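Local structure of pollen receptor-like kinase 3 (Arabidopsis thaliana, 5WLS) at residues Val48-Leu53 with Leu73-Leu78; Asn58-Lys63 with Phe85-Gly90; Leu68-Leu73 with Leu91-Leu96; Arg118-Asn123 with Glu142-Gly147. The protein probably acts as a pollen receptor kinase, its leucine-rich-repeat ectodomain resembling SERK co-receptors and its kinase part phosphorylating serine and threonine residues. All coordinates share one frame; numbering follows the deposited sequence.

Interaction 1: residues Val48-Leu53 with Leu73-Leu78. With NAG (2-acetamido-2-deoxy-beta-D-glucopyranose), chain C.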
loop_
_atom_site.group_PDB
_atom_site.type_symbol
_atom_site.label_atom_id
_atom_site.label_comp_id
_atom_site.label_asym_id
_atom_site.label_seq_id
_atom_site.Cartn_x
_atom_site.Cartn_y
_atom_site.Cartn_z
ATOM N N VAL A 48 8.571 8.220 6.336
ATOM C CA VAL A 48 8.246 9.575 6.771
ATOM C C VAL A 48 6.741 9.662 6.994
ATOM O O VAL A 48 5.950 9.344 6.098
ATOM C CB VAL A 48 8.729 10.643 5.772
ATOM C CG1 VAL A 48 10.243 10.724 5.794
ATOM C CG2 VAL A 48 8.263 10.336 4.368
ATOM N N THR A 49 6.348 10.075 8.199
ATOM C CA THR A 49 4.952 10.068 8.615
ATOM C C THR A 49 4.634 11.340 9.386
ATOM O O THR A 49 5.506 11.928 10.032
ATOM C CB THR A 49 4.623 8.848 9.492
ATOM O OG1 THR A 49 5.496 8.823 10.628
ATOM C CG2 THR A 49 4.773 7.556 8.704
ATOM N N ARG A 50 3.367 11.756 9.312
ATOM C CA ARG A 50 2.844 12.882 10.090
ATOM C C ARG A 50 3.614 14.166 9.798
ATOM O O ARG A 50 3.950 14.934 10.703
ATOM C CB ARG A 50 2.867 12.574 11.587
ATOM C CG ARG A 50 2.222 11.255 11.966
ATOM C CD ARG A 50 2.023 11.156 13.467
ATOM N NE ARG A 50 1.653 9.807 13.879
ATOM C CZ ARG A 50 0.408 9.366 14.016
ATOM N NH1 ARG A 50 -0.620 10.169 13.780
ATOM N NH2 ARG A 50 0.194 8.114 14.397
ATOM N N LEU A 51 3.898 14.409 8.522
ATOM C CA LEU A 51 4.512 15.657 8.097
ATOM C C LEU A 51 3.566 16.502 7.260
ATOM O O LEU A 51 3.976 17.544 6.736
ATOM C CB LEU A 51 5.798 15.390 7.315
ATOM C CG LEU A 51 6.995 14.810 8.069
ATOM C CD1 LEU A 51 8.131 14.517 7.098
ATOM C CD2 LEU A 51 7.468 15.728 9.185
ATOM N N GLY A 52 2.311 16.085 7.128
ATOM C CA GLY A 52 1.378 16.837 6.318
ATOM C C GLY A 52 1.768 16.885 4.862
ATOM O O GLY A 52 1.508 17.892 4.194
ATOM N N LEU A 53 2.423 15.837 4.355
ATOM C CA LEU A 53 2.764 15.802 2.940
ATOM C C LEU A 53 1.504 15.977 2.112
ATOM O O LEU A 53 0.597 15.141 2.150
ATOM C CB LEU A 53 3.471 14.493 2.576
ATOM C CG LEU A 53 4.659 14.035 3.417
ATOM C CD1 LEU A 53 5.175 12.698 2.924
ATOM C CD2 LEU A 53 5.759 15.076 3.303
ATOM N N LEU A 73 4.441 5.918 4.176
ATOM C CA LEU A 73 4.077 7.330 4.169
ATOM C C LEU A 73 2.803 7.558 4.969
ATOM O O LEU A 73 1.926 8.324 4.566
ATOM C CB LEU A 73 3.911 7.832 2.739
ATOM C CG LEU A 73 5.119 7.616 1.827
ATOM C CD1 LEU A 73 4.770 7.873 0.385
ATOM C CD2 LEU A 73 6.235 8.532 2.256
ATOM N N ASP A 74 2.699 6.893 6.121
ATOM C CA ASP A 74 1.458 6.897 6.885
ATOM C C ASP A 74 1.099 8.283 7.409
ATOM O O ASP A 74 1.962 9.119 7.683
ATOM C CB ASP A 74 1.566 5.929 8.066
ATOM C CG ASP A 74 1.698 4.482 7.625
ATOM O OD1 ASP A 74 1.212 4.147 6.524
ATOM O OD2 ASP A 74 2.285 3.670 8.380
ATOM N N ASN A 75 -0.203 8.524 7.509
ATOM C CA ASN A 75 -0.784 9.712 8.136
ATOM C C ASN A 75 -0.185 11.014 7.585
ATOM O O ASN A 75 0.512 11.766 8.274
ATOM C CB ASN A 75 -0.680 9.643 9.674
ATOM C CG ASN A 75 -1.273 8.374 10.234
ATOM O OD1 ASN A 75 -2.484 8.178 10.179
ATOM N ND2 ASN A 75 -0.432 7.517 10.802
ATOM N N ASN A 76 -0.473 11.266 6.314
ATOM C CA ASN A 76 -0.160 12.547 5.697
ATOM C C ASN A 76 -1.425 13.005 4.982
ATOM O O ASN A 76 -2.546 12.608 5.324
ATOM C CB ASN A 76 1.045 12.420 4.753
ATOM C CG ASN A 76 2.363 12.336 5.494
ATOM O OD1 ASN A 76 2.873 13.339 5.993
ATOM N ND2 ASN A 76 2.934 11.138 5.549
ATOM N N LEU A 77 -1.256 13.855 3.976
ATOM C CA LEU A 77 -2.381 14.434 3.256
ATOM C C LEU A 77 -2.251 14.193 1.760
ATOM O O LEU A 77 -2.696 15.014 0.954
ATOM C CB LEU A 77 -2.500 15.926 3.550
ATOM C CG LEU A 77 -2.528 16.322 5.025
ATOM C CD1 LEU A 77 -2.474 17.834 5.177
ATOM C CD2 LEU A 77 -3.779 15.765 5.683
ATOM N N LEU A 78 -1.627 13.084 1.375
ATOM C CA LEU A 78 -1.444 12.793 -0.040
ATOM C C LEU A 78 -2.790 12.480 -0.677
ATOM O O LEU A 78 -3.574 11.698 -0.131
ATOM C CB LEU A 78 -0.500 11.612 -0.214
ATOM C CG LEU A 78 0.890 11.801 0.383
ATOM C CD1 LEU A 78 1.698 10.514 0.317
ATOM C CD2 LEU A 78 1.614 12.930 -0.335
HETATM C C1 NAG C . -5.581 5.834 11.061
HETATM C C2 NAG C . -4.480 5.321 11.974
HETATM C C3 NAG C . -5.071 4.717 13.241
HETATM C C4 NAG C . -5.901 5.734 14.012
HETATM C C5 NAG C . -6.916 6.395 13.036
HETATM C C6 NAG C . -7.539 7.660 13.610
HETATM C C7 NAG C . -2.315 4.322 11.410
HETATM C C8 NAG C . -1.598 3.271 10.704
HETATM N N2 NAG C . -3.649 4.319 11.307
HETATM O O3 NAG C . -4.019 4.148 14.032
HETATM O O4 NAG C . -6.693 5.030 14.972
HETATM O O5 NAG C . -6.377 6.760 11.749
HETATM O O6 NAG C . -6.623 8.439 14.380
HETATM O O7 NAG C . -1.719 5.199 12.072
#

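Interaction 2: residues Asn58-Lys63 with Phe85-Gly90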
loop_
_atom_site.group_PDB
_atom_site.type_symbol
_atom_site.label_atom_id
_atom_site.label_comp_id
_atom_site.label_asym_id
_atom_site.label_seq_id
_atom_site.Cartn_x
_atom_site.Cartn_y
_atom_site.Cartn_z
ATOM N N ASN A 58 6.400 11.638 -7.179
ATOM C CA ASN A 58 6.933 11.425 -8.522
ATOM C C ASN A 58 7.783 10.162 -8.462
ATOM O O ASN A 58 8.921 10.186 -7.986
ATOM C CB ASN A 58 7.733 12.631 -9.003
ATOM C CG ASN A 58 8.030 12.572 -10.488
ATOM O OD1 ASN A 58 7.719 11.585 -11.156
ATOM N ND2 ASN A 58 8.622 13.636 -11.016
ATOM N N ILE A 59 7.220 9.057 -8.958
ATOM C CA ILE A 59 7.837 7.750 -8.781
ATOM C C ILE A 59 9.078 7.575 -9.652
ATOM O O ILE A 59 9.921 6.722 -9.356
ATOM C CB ILE A 59 6.751 6.681 -9.015
ATOM C CG1 ILE A 59 5.962 6.499 -7.718
ATOM C CG2 ILE A 59 7.324 5.348 -9.484
ATOM C CD1 ILE A 59 4.813 5.569 -7.828
ATOM N N GLU A 60 9.250 8.401 -10.687
ATOM C CA GLU A 60 10.491 8.345 -11.453
ATOM C C GLU A 60 11.693 8.694 -10.584
ATOM O O GLU A 60 12.792 8.173 -10.805
ATOM C CB GLU A 60 10.418 9.283 -12.659
ATOM C CG GLU A 60 9.337 8.927 -13.671
ATOM C CD GLU A 60 9.587 7.596 -14.358
ATOM O OE1 GLU A 60 10.765 7.218 -14.523
ATOM O OE2 GLU A 60 8.600 6.931 -14.739
ATOM N N ASP A 61 11.503 9.565 -9.588
ATOM C CA ASP A 61 12.557 9.813 -8.608
ATOM C C ASP A 61 12.873 8.553 -7.808
ATOM O O ASP A 61 14.045 8.232 -7.578
ATOM C CB ASP A 61 12.152 10.951 -7.670
ATOM C CG ASP A 61 12.031 12.281 -8.386
ATOM O OD1 ASP A 61 12.719 12.472 -9.411
ATOM O OD2 ASP A 61 11.255 13.139 -7.919
ATOM N N LEU A 62 11.840 7.823 -7.378
ATOM C CA LEU A 62 12.066 6.633 -6.565
ATOM C C LEU A 62 12.608 5.466 -7.380
ATOM O O LEU A 62 13.178 4.536 -6.800
ATOM C CB LEU A 62 10.773 6.208 -5.863
ATOM C CG LEU A 62 10.025 7.218 -4.989
ATOM C CD1 LEU A 62 8.773 6.575 -4.406
ATOM C CD2 LEU A 62 10.914 7.771 -3.884
ATOM N N LYS A 63 12.445 5.489 -8.706
ATOM C CA LYS A 63 13.036 4.451 -9.542
ATOM C C LYS A 63 14.553 4.538 -9.585
ATOM O O LYS A 63 15.210 3.536 -9.883
ATOM C CB LYS A 63 12.483 4.529 -10.968
ATOM C CG LYS A 63 11.136 3.854 -11.159
ATOM C CD LYS A 63 10.519 4.227 -12.497
ATOM C CE LYS A 63 11.140 3.428 -13.636
ATOM N NZ LYS A 63 10.443 3.668 -14.931
ATOM N N PHE A 85 2.987 2.736 -8.245
ATOM C CA PHE A 85 4.028 2.067 -7.473
ATOM C C PHE A 85 4.506 0.774 -8.120
ATOM O O PHE A 85 5.550 0.251 -7.715
ATOM C CB PHE A 85 3.538 1.797 -6.048
ATOM C CG PHE A 85 3.469 3.031 -5.193
ATOM C CD1 PHE A 85 2.271 3.702 -5.015
ATOM C CD2 PHE A 85 4.608 3.530 -4.582
ATOM C CE1 PHE A 85 2.208 4.842 -4.235
ATOM C CE2 PHE A 85 4.552 4.669 -3.802
ATOM C CZ PHE A 85 3.351 5.326 -3.629
ATOM N N PHE A 86 3.781 0.252 -9.113
ATOM C CA PHE A 86 4.219 -0.937 -9.832
ATOM C C PHE A 86 5.479 -0.710 -10.656
ATOM O O PHE A 86 6.055 -1.681 -11.155
ATOM C CB PHE A 86 3.098 -1.441 -10.743
ATOM C CG PHE A 86 2.541 -0.392 -11.661
ATOM C CD1 PHE A 86 1.416 0.331 -11.303
ATOM C CD2 PHE A 86 3.136 -0.136 -12.887
ATOM C CE1 PHE A 86 0.895 1.292 -12.147
ATOM C CE2 PHE A 86 2.622 0.827 -13.733
ATOM C CZ PHE A 86 1.500 1.541 -13.364
ATOM N N LYS A 87 5.916 0.537 -10.815
ATOM C CA LYS A 87 7.159 0.837 -11.509
ATOM C C LYS A 87 8.392 0.575 -10.655
ATOM O O LYS A 87 9.513 0.652 -11.169
ATOM C CB LYS A 87 7.132 2.286 -11.985
ATOM C CG LYS A 87 6.241 2.523 -13.192
ATOM C CD LYS A 87 5.746 3.957 -13.195
ATOM C CE LYS A 87 5.556 4.522 -14.599
ATOM N NZ LYS A 87 4.885 3.624 -15.578
ATOM N N LEU A 88 8.215 0.257 -9.378
ATOM C CA LEU A 88 9.330 -0.098 -8.519
ATOM C C LEU A 88 9.379 -1.611 -8.389
ATOM O O LEU A 88 8.539 -2.189 -7.681
ATOM C CB LEU A 88 9.181 0.562 -7.152
ATOM C CG LEU A 88 8.798 2.037 -7.283
ATOM C CD1 LEU A 88 8.310 2.635 -5.971
ATOM C CD2 LEU A 88 9.983 2.818 -7.822
ATOM N N PRO A 89 10.329 -2.292 -9.034
ATOM C CA PRO A 89 10.223 -3.753 -9.184
ATOM C C PRO A 89 10.492 -4.570 -7.923
ATOM O O PRO A 89 9.902 -5.640 -7.750
ATOM C CB PRO A 89 11.263 -4.058 -10.272
ATOM C CG PRO A 89 12.271 -2.953 -10.157
ATOM C CD PRO A 89 11.490 -1.732 -9.755
ATOM N N GLY A 90 11.357 -4.092 -7.037
ATOM C CA GLY A 90 11.683 -4.838 -5.837
ATOM C C GLY A 90 10.884 -4.429 -4.620
ATOM O O GLY A 90 11.286 -4.727 -3.493
#

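Interaction 3: residues Leu68-Leu73 with Leu91-Leu96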
loop_
_atom_site.group_PDB
_atom_site.type_symbol
_atom_site.label_atom_id
_atom_site.label_comp_id
_atom_site.label_asym_id
_atom_site.label_seq_id
_atom_site.Cartn_x
_atom_site.Cartn_y
_atom_site.Cartn_z
ATOM N N LEU A 68 15.593 0.069 -3.265
ATOM C CA LEU A 68 14.497 0.474 -2.402
ATOM C C LEU A 68 13.467 -0.643 -2.344
ATOM O O LEU A 68 13.022 -1.156 -3.377
ATOM C CB LEU A 68 13.870 1.773 -2.907
ATOM C CG LEU A 68 12.660 2.254 -2.112
ATOM C CD1 LEU A 68 13.118 2.732 -0.756
ATOM C CD2 LEU A 68 11.975 3.407 -2.833
ATOM N N ARG A 69 13.099 -1.023 -1.128
ATOM C CA ARG A 69 12.188 -2.131 -0.908
ATOM C C ARG A 69 10.975 -1.768 -0.077
ATOM O O ARG A 69 9.967 -2.479 -0.161
ATOM C CB ARG A 69 12.912 -3.294 -0.213
ATOM C CG ARG A 69 14.155 -3.806 -0.925
ATOM C CD ARG A 69 13.815 -4.998 -1.798
ATOM N NE ARG A 69 14.965 -5.506 -2.536
ATOM C CZ ARG A 69 15.395 -5.004 -3.689
ATOM N NH1 ARG A 69 14.770 -3.974 -4.240
ATOM N NH2 ARG A 69 16.449 -5.537 -4.292
ATOM N N THR A 70 11.021 -0.696 0.713
ATOM C CA THR A 70 9.901 -0.389 1.592
ATOM C C THR A 70 9.585 1.096 1.543
ATOM O O THR A 70 10.486 1.937 1.632
ATOM C CB THR A 70 10.185 -0.815 3.041
ATOM O OG1 THR A 70 11.397 -0.204 3.496
ATOM C CG2 THR A 70 10.318 -2.329 3.142
ATOM N N ILE A 71 8.297 1.405 1.405
ATOM C CA ILE A 71 7.786 2.767 1.451
ATOM C C ILE A 71 6.690 2.818 2.506
ATOM O O ILE A 71 5.760 2.004 2.477
ATOM C CB ILE A 71 7.241 3.224 0.084
ATOM C CG1 ILE A 71 8.383 3.394 -0.920
ATOM C CG2 ILE A 71 6.446 4.519 0.225
ATOM C CD1 ILE A 71 7.923 3.516 -2.356
ATOM N N ARG A 72 6.800 3.770 3.433
ATOM C CA ARG A 72 5.817 3.950 4.501
ATOM C C ARG A 72 5.581 5.449 4.670
ATOM O O ARG A 72 6.419 6.163 5.230
ATOM C CB ARG A 72 6.274 3.294 5.800
ATOM C CG ARG A 72 5.527 3.762 7.041
ATOM C CD ARG A 72 5.963 2.996 8.279
ATOM N NE ARG A 72 4.873 2.837 9.238
ATOM C CZ ARG A 72 4.916 2.032 10.295
ATOM N NH1 ARG A 72 6.000 1.308 10.528
ATOM N NH2 ARG A 72 3.881 1.955 11.119
ATOM N N LEU A 73 4.441 5.918 4.176
ATOM C CA LEU A 73 4.077 7.330 4.169
ATOM C C LEU A 73 2.803 7.558 4.969
ATOM O O LEU A 73 1.926 8.324 4.566
ATOM C CB LEU A 73 3.911 7.832 2.739
ATOM C CG LEU A 73 5.119 7.616 1.827
ATOM C CD1 LEU A 73 4.770 7.873 0.385
ATOM C CD2 LEU A 73 6.235 8.532 2.256
ATOM N N LEU A 91 9.763 -3.743 -4.813
ATOM C CA LEU A 91 9.035 -3.227 -3.664
ATOM C C LEU A 91 8.400 -4.379 -2.901
ATOM O O LEU A 91 7.752 -5.250 -3.490
ATOM C CB LEU A 91 7.970 -2.228 -4.112
ATOM C CG LEU A 91 7.361 -1.377 -2.998
ATOM C CD1 LEU A 91 8.313 -0.258 -2.626
ATOM C CD2 LEU A 91 6.037 -0.783 -3.451
ATOM N N LYS A 92 8.605 -4.389 -1.585
ATOM C CA LYS A 92 8.070 -5.428 -0.719
ATOM C C LYS A 92 6.973 -4.927 0.204
ATOM O O LYS A 92 6.095 -5.706 0.578
ATOM C CB LYS A 92 9.182 -6.067 0.130
ATOM C CG LYS A 92 10.337 -6.671 -0.671
ATOM C CD LYS A 92 11.351 -7.388 0.228
ATOM C CE LYS A 92 11.835 -6.542 1.391
ATOM N NZ LYS A 92 12.791 -7.314 2.241
ATOM N N SER A 93 7.003 -3.646 0.573
ATOM C CA SER A 93 6.114 -3.100 1.591
ATOM C C SER A 93 5.630 -1.729 1.147
ATOM O O SER A 93 6.434 -0.806 0.980
ATOM C CB SER A 93 6.829 -3.010 2.940
ATOM O OG SER A 93 6.079 -2.252 3.870
ATOM N N LEU A 94 4.318 -1.602 0.963
ATOM C CA LEU A 94 3.674 -0.361 0.537
ATOM C C LEU A 94 2.668 0.043 1.613
ATOM O O LEU A 94 1.548 -0.478 1.655
ATOM C CB LEU A 94 2.999 -0.529 -0.822
ATOM C CG LEU A 94 2.282 0.707 -1.364
ATOM C CD1 LEU A 94 3.245 1.877 -1.473
ATOM C CD2 LEU A 94 1.670 0.400 -2.720
ATOM N N LEU A 95 3.075 0.963 2.481
ATOM C CA LEU A 95 2.279 1.398 3.619
ATOM C C LEU A 95 1.885 2.854 3.403
ATOM O O LEU A 95 2.724 3.756 3.501
ATOM C CB LEU A 95 3.051 1.224 4.922
ATOM C CG LEU A 95 2.858 -0.104 5.660
ATOM C CD1 LEU A 95 3.158 -1.300 4.768
ATOM C CD2 LEU A 95 3.721 -0.137 6.908
ATOM N N LEU A 96 0.604 3.077 3.131
ATOM C CA LEU A 96 0.064 4.408 2.885
ATOM C C LEU A 96 -1.151 4.691 3.776
ATOM O O LEU A 96 -2.079 5.338 3.334
ATOM C CB LEU A 96 -0.298 4.580 1.400
ATOM C CG LEU A 96 0.832 4.370 0.384
ATOM C CD1 LEU A 96 0.289 4.396 -1.031
ATOM C CD2 LEU A 96 1.916 5.427 0.571
#

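Interaction 4: residues Arg118-Asn123 with Glu142-Gly147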
loop_
_atom_site.group_PDB
_atom_site.type_symbol
_atom_site.label_atom_id
_atom_site.label_comp_id
_atom_site.label_asym_id
_atom_site.label_seq_id
_atom_site.Cartn_x
_atom_site.Cartn_y
_atom_site.Cartn_z
ATOM N N ARG A 118 3.388 -6.797 1.745
ATOM C CA ARG A 118 2.525 -5.984 2.578
ATOM C C ARG A 118 1.994 -4.784 1.814
ATOM O O ARG A 118 2.767 -4.042 1.201
ATOM C CB ARG A 118 3.244 -5.518 3.834
ATOM C CG ARG A 118 3.516 -6.428 5.037
ATOM C CD ARG A 118 4.440 -5.379 5.598
ATOM N NE ARG A 118 3.695 -4.553 6.525
ATOM C CZ ARG A 118 4.119 -3.988 7.641
ATOM N NH1 ARG A 118 5.378 -4.066 8.041
ATOM N NH2 ARG A 118 3.254 -3.231 8.304
ATOM N N VAL A 119 0.671 -4.628 1.833
ATOM C CA VAL A 119 -0.033 -3.518 1.188
ATOM C C VAL A 119 -1.058 -2.980 2.180
ATOM O O VAL A 119 -2.076 -3.638 2.449
ATOM C CB VAL A 119 -0.722 -3.952 -0.111
ATOM C CG1 VAL A 119 -1.538 -2.808 -0.673
ATOM C CG2 VAL A 119 0.310 -4.433 -1.122
ATOM N N PHE A 120 -0.790 -1.799 2.736
ATOM C CA PHE A 120 -1.705 -1.120 3.645
ATOM C C PHE A 120 -2.203 0.136 2.935
ATOM O O PHE A 120 -1.447 1.097 2.758
ATOM C CB PHE A 120 -1.025 -0.771 4.970
ATOM C CG PHE A 120 -0.672 -1.968 5.826
ATOM C CD1 PHE A 120 -0.882 -1.937 7.194
ATOM C CD2 PHE A 120 -0.115 -3.109 5.271
ATOM C CE1 PHE A 120 -0.554 -3.026 7.984
ATOM C CE2 PHE A 120 0.211 -4.198 6.053
ATOM C CZ PHE A 120 -0.009 -4.156 7.413
ATOM N N LEU A 121 -3.474 0.126 2.526
ATOM C CA LEU A 121 -4.101 1.272 1.872
ATOM C C LEU A 121 -5.289 1.787 2.674
ATOM O O LEU A 121 -6.131 2.511 2.136
ATOM C CB LEU A 121 -4.535 0.910 0.451
ATOM C CG LEU A 121 -3.436 0.402 -0.482
ATOM C CD1 LEU A 121 -3.982 0.143 -1.881
ATOM C CD2 LEU A 121 -2.273 1.383 -0.525
ATOM N N ASP A 122 -5.373 1.410 3.946
ATOM C CA ASP A 122 -6.559 1.679 4.742
ATOM C C ASP A 122 -6.802 3.176 4.905
ATOM O O ASP A 122 -5.870 3.982 4.959
ATOM C CB ASP A 122 -6.431 1.036 6.124
ATOM C CG ASP A 122 -5.138 1.411 6.826
ATOM O OD1 ASP A 122 -4.085 1.467 6.155
ATOM O OD2 ASP A 122 -5.180 1.672 8.046
ATOM N N ASN A 123 -8.086 3.532 4.972
ATOM C CA ASN A 123 -8.541 4.871 5.347
ATOM C C ASN A 123 -8.077 5.944 4.364
ATOM O O ASN A 123 -7.794 7.083 4.745
ATOM C CB ASN A 123 -8.111 5.214 6.773
ATOM C CG ASN A 123 -8.766 4.318 7.799
ATOM O OD1 ASN A 123 -9.990 4.202 7.848
ATOM N ND2 ASN A 123 -7.950 3.666 8.622
ATOM N N GLU A 142 0.019 -9.537 3.965
ATOM C CA GLU A 142 -0.817 -8.621 4.733
ATOM C C GLU A 142 -1.448 -7.613 3.783
ATOM O O GLU A 142 -0.737 -6.843 3.126
ATOM C CB GLU A 142 0.012 -7.913 5.805
ATOM C CG GLU A 142 0.576 -8.872 6.837
ATOM C CD GLU A 142 1.758 -8.295 7.579
ATOM O OE1 GLU A 142 2.867 -8.858 7.453
ATOM O OE2 GLU A 142 1.581 -7.278 8.282
ATOM N N LEU A 143 -2.781 -7.603 3.728
ATOM C CA LEU A 143 -3.519 -6.679 2.872
ATOM C C LEU A 143 -4.576 -5.986 3.715
ATOM O O LEU A 143 -5.548 -6.617 4.143
ATOM C CB LEU A 143 -4.149 -7.402 1.683
ATOM C CG LEU A 143 -5.044 -6.522 0.809
ATOM C CD1 LEU A 143 -4.238 -5.393 0.176
ATOM C CD2 LEU A 143 -5.749 -7.337 -0.269
ATOM N N HIS A 144 -4.386 -4.693 3.954
ATOM C CA HIS A 144 -5.314 -3.907 4.756
ATOM C C HIS A 144 -5.876 -2.789 3.893
ATOM O O HIS A 144 -5.135 -1.905 3.450
ATOM C CB HIS A 144 -4.625 -3.352 6.007
ATOM C CG HIS A 144 -4.217 -4.409 6.988
ATOM N ND1 HIS A 144 -3.509 -4.127 8.138
ATOM C CD2 HIS A 144 -4.416 -5.749 6.989
ATOM C CE1 HIS A 144 -3.292 -5.247 8.804
ATOM N NE2 HIS A 144 -3.831 -6.245 8.129
ATOM N N MET A 145 -7.191 -2.832 3.662
ATOM C CA MET A 145 -7.871 -1.902 2.768
ATOM C C MET A 145 -9.098 -1.295 3.435
ATOM O O MET A 145 -9.944 -0.713 2.748
ATOM C CB MET A 145 -8.287 -2.591 1.466
ATOM C CG MET A 145 -7.154 -3.213 0.670
ATOM S SD MET A 145 -7.748 -3.936 -0.870
ATOM C CE MET A 145 -7.322 -2.639 -2.028
ATOM N N GLN A 146 -9.221 -1.438 4.750
ATOM C CA GLN A 146 -10.430 -1.013 5.437
ATOM C C GLN A 146 -10.613 0.498 5.355
ATOM O O GLN A 146 -9.652 1.257 5.218
ATOM C CB GLN A 146 -10.397 -1.449 6.904
ATOM C CG GLN A 146 -9.424 -0.675 7.774
ATOM C CD GLN A 146 -8.058 -1.320 7.835
ATOM O OE1 GLN A 146 -7.679 -2.082 6.945
ATOM N NE2 GLN A 146 -7.305 -1.013 8.884
ATOM N N GLY A 147 -11.870 0.928 5.425
ATOM C CA GLY A 147 -12.162 2.344 5.535
ATOM C C GLY A 147 -12.017 3.144 4.262
ATOM O O GLY A 147 -11.739 4.345 4.325
#

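Interaction 1: residues Val48-Leu53 with Leu73-Leu78
The guanidinium of R50 and the side-chain amide of N75 lie as two nearly parallel plates, 13° apart, with N75 ND2 set 3.6 Å above the R50 plane and shifted toward its rim. The extended R50 chain runs alongside N75, pointing the same way. The same ND2 donates to the acetamide oxygen O7 of a glycan sugar at 2.9 Å, an almost straight bond that ties the amide to the carbohydrate.

The second amide, that of N76, works with both ends. Its CG sits beside the backbone N (chi1 -76°), which turns the amide toward L51 and L53. OD1 takes the backbone N-H of L51 (2.9 Å) and of L53 (3.0 Å), one from each face of the amide plane. ND2 turns back to L73 O at 3.1 Å; L73 O lies in the plane of the N76 amide, while ND2 stands above the L73 carbonyl. Three bonds thus fix the rotation of a buried group, and L53 CG packs against OD1. L77 N adds a backbone bond to L53 O at 2.9 Å. At the inner end, V48 and L73 lie side by side through CG2 and CD2.

L73 O also receives ND2 of N99, farther along the chain. Such a file of asparagines, each bonding the turn backbone beside it, is the asparagine ladder of leucine-rich repeats, and N76 fills the asparagine position of the LxxLxLxxNxL pattern.

Interaction 2: residues Asn58-Lys63 with Phe85-Gly90
I59 reaches across to F85 and lays its CD1 over one face of the ring, a CH-pi contact 4.0 Å from the centroid and 16° off the normal. The torsions explain the reach: CG1 sits beside the backbone N (chi1 -83°) and CD1 continues outward in an extended chain. The other branch, CG2, is directed instead at K87 CB and L88 CD2, 4.0 Å from each. Shortening I59 to an alanine removes both branches and is likely to uncover the F85 face and open a gap beside L88.

L88 CD2 is wedged against the helix, touching L62 CB at 4.0 Å and K63 CG at 3.7 Å. Behind it, L62, F85 and L88 all rest on I71 of strand 70-72. Toward the surface the chemistry changes. K63 kinks at chi3 (79°), passing its CD over K87 CB at 3.9 Å and bringing NZ to E60 OE1, a salt bridge of 3.6 Å on its own helix. K87 bends twice, and its amine stays clear of that of K63.

The arrangement sets helix 59-63 beside the 3-10 turn 85-87, as short helical turns line up along the back of a leucine-rich-repeat solenoid, away from its main sheet.

Interaction 3: residues Leu68-Leu73 with Leu91-Leu96
I71 CD1 meets L91 CD1 at 3.8 Å, the two side chains crossing at about a right angle, and I71 CG2 looks toward L94 CD1 at a looser 4.5 Å. L91 swings its CG anti to its own nitrogen (chi1 -166°), which carries CD1 back under I71. Farther along, L73 and L96 lie side by side, L96 CD2 3.8 Å from L73 CD1. F85 and L88 press on I71 from behind.

Strands 70-72 and 93-95 run parallel, 8° apart, as successive rungs of the long sheet of a leucine-rich-repeat solenoid: alternate residues fill the core, and T70, S93, R72 and L95 turn to the concave side. I71 N gives S93 O a nearly straight bond of 2.9 Å; L95 N to I71 O and L73 N to L95 O continue the pattern. At the strand entrance R69 O is gripped twice, by K92 N at 2.7 Å and by S93 N at a longer 3.3 Å.

On the concave side T70 CG2 packs on S93 CB, and L95 CD2 lies over one face of the R72 guanidinium, whose NE is salt-bridged to D74. At the outer corner the side chains of R69 and K92 touch through their aliphatic parts, R69 CB to K92 CE at 3.8 Å.

Interaction 4: residues Arg118-Asn123 with Glu142-Gly147
F120 and H144 lie side by side and form the tight part of the contact: F120 CE1 comes within 3.2 Å of H144 ND1, and the rings make a tilted pair, planes at 48°, with the imidazole over one face of the phenyl. Both side chains leave beside their backbone N (chi1 near -68°), which keeps the rings together; H144 NE2 goes on to bond S166. E142 OE2 comes to the edge of the F120 ring, 3.6 Å from CZ. Were F120 a serine, H144 would probably lose the aromatic face against it and E142 OE2 the ring edge, leaving the imidazole held mainly by S166.

Backbone bonds join the strands: V119 N to E142 O at 2.9 Å, H144 N to V119 O, L121 N to H144 O. N123 N to Q146 O, at 2.8 Å, continues them past the strands, where Q146 lies along D122, whose OD1 bonds S97. On the buried face V119 CB meets L143 CD1 at 3.8 Å.

The R118-E142 end is looser. R118 CG packs on the carboxylate, 3.5 Å from E142 OE1, but NE and OE2 pair only at a long 3.9 Å, with no N-H aimed at the oxygen.

F120, H144 and R118 belong to the concave face of a leucine-rich-repeat sheet, the surface that in related plant receptors often meets partners.

How the interactions relate
Interactions 3 and 4 belong to the same sheet, whose strands 93-95 and 118-120 are neighbours; L94 O and L96 N continue the backbone bonding to F120. Interaction 3 is the most buried of the four, with a leucine interior, whereas interaction 4 adds aromatic and charged groups on the concave side. Interaction 1 takes over where strand 70-72 ends, sharing L73, and replaces strand bonding with asparagine-to-backbone bonds at a partly exposed edge where N75 meets a glycan. Interaction 2 backs interaction 3 from the other side of the core, F85 and L88 meeting L94, L96 and I71; it is held by apolar packing, without hydrogen bonds between its two segments, and has lysines at its rim.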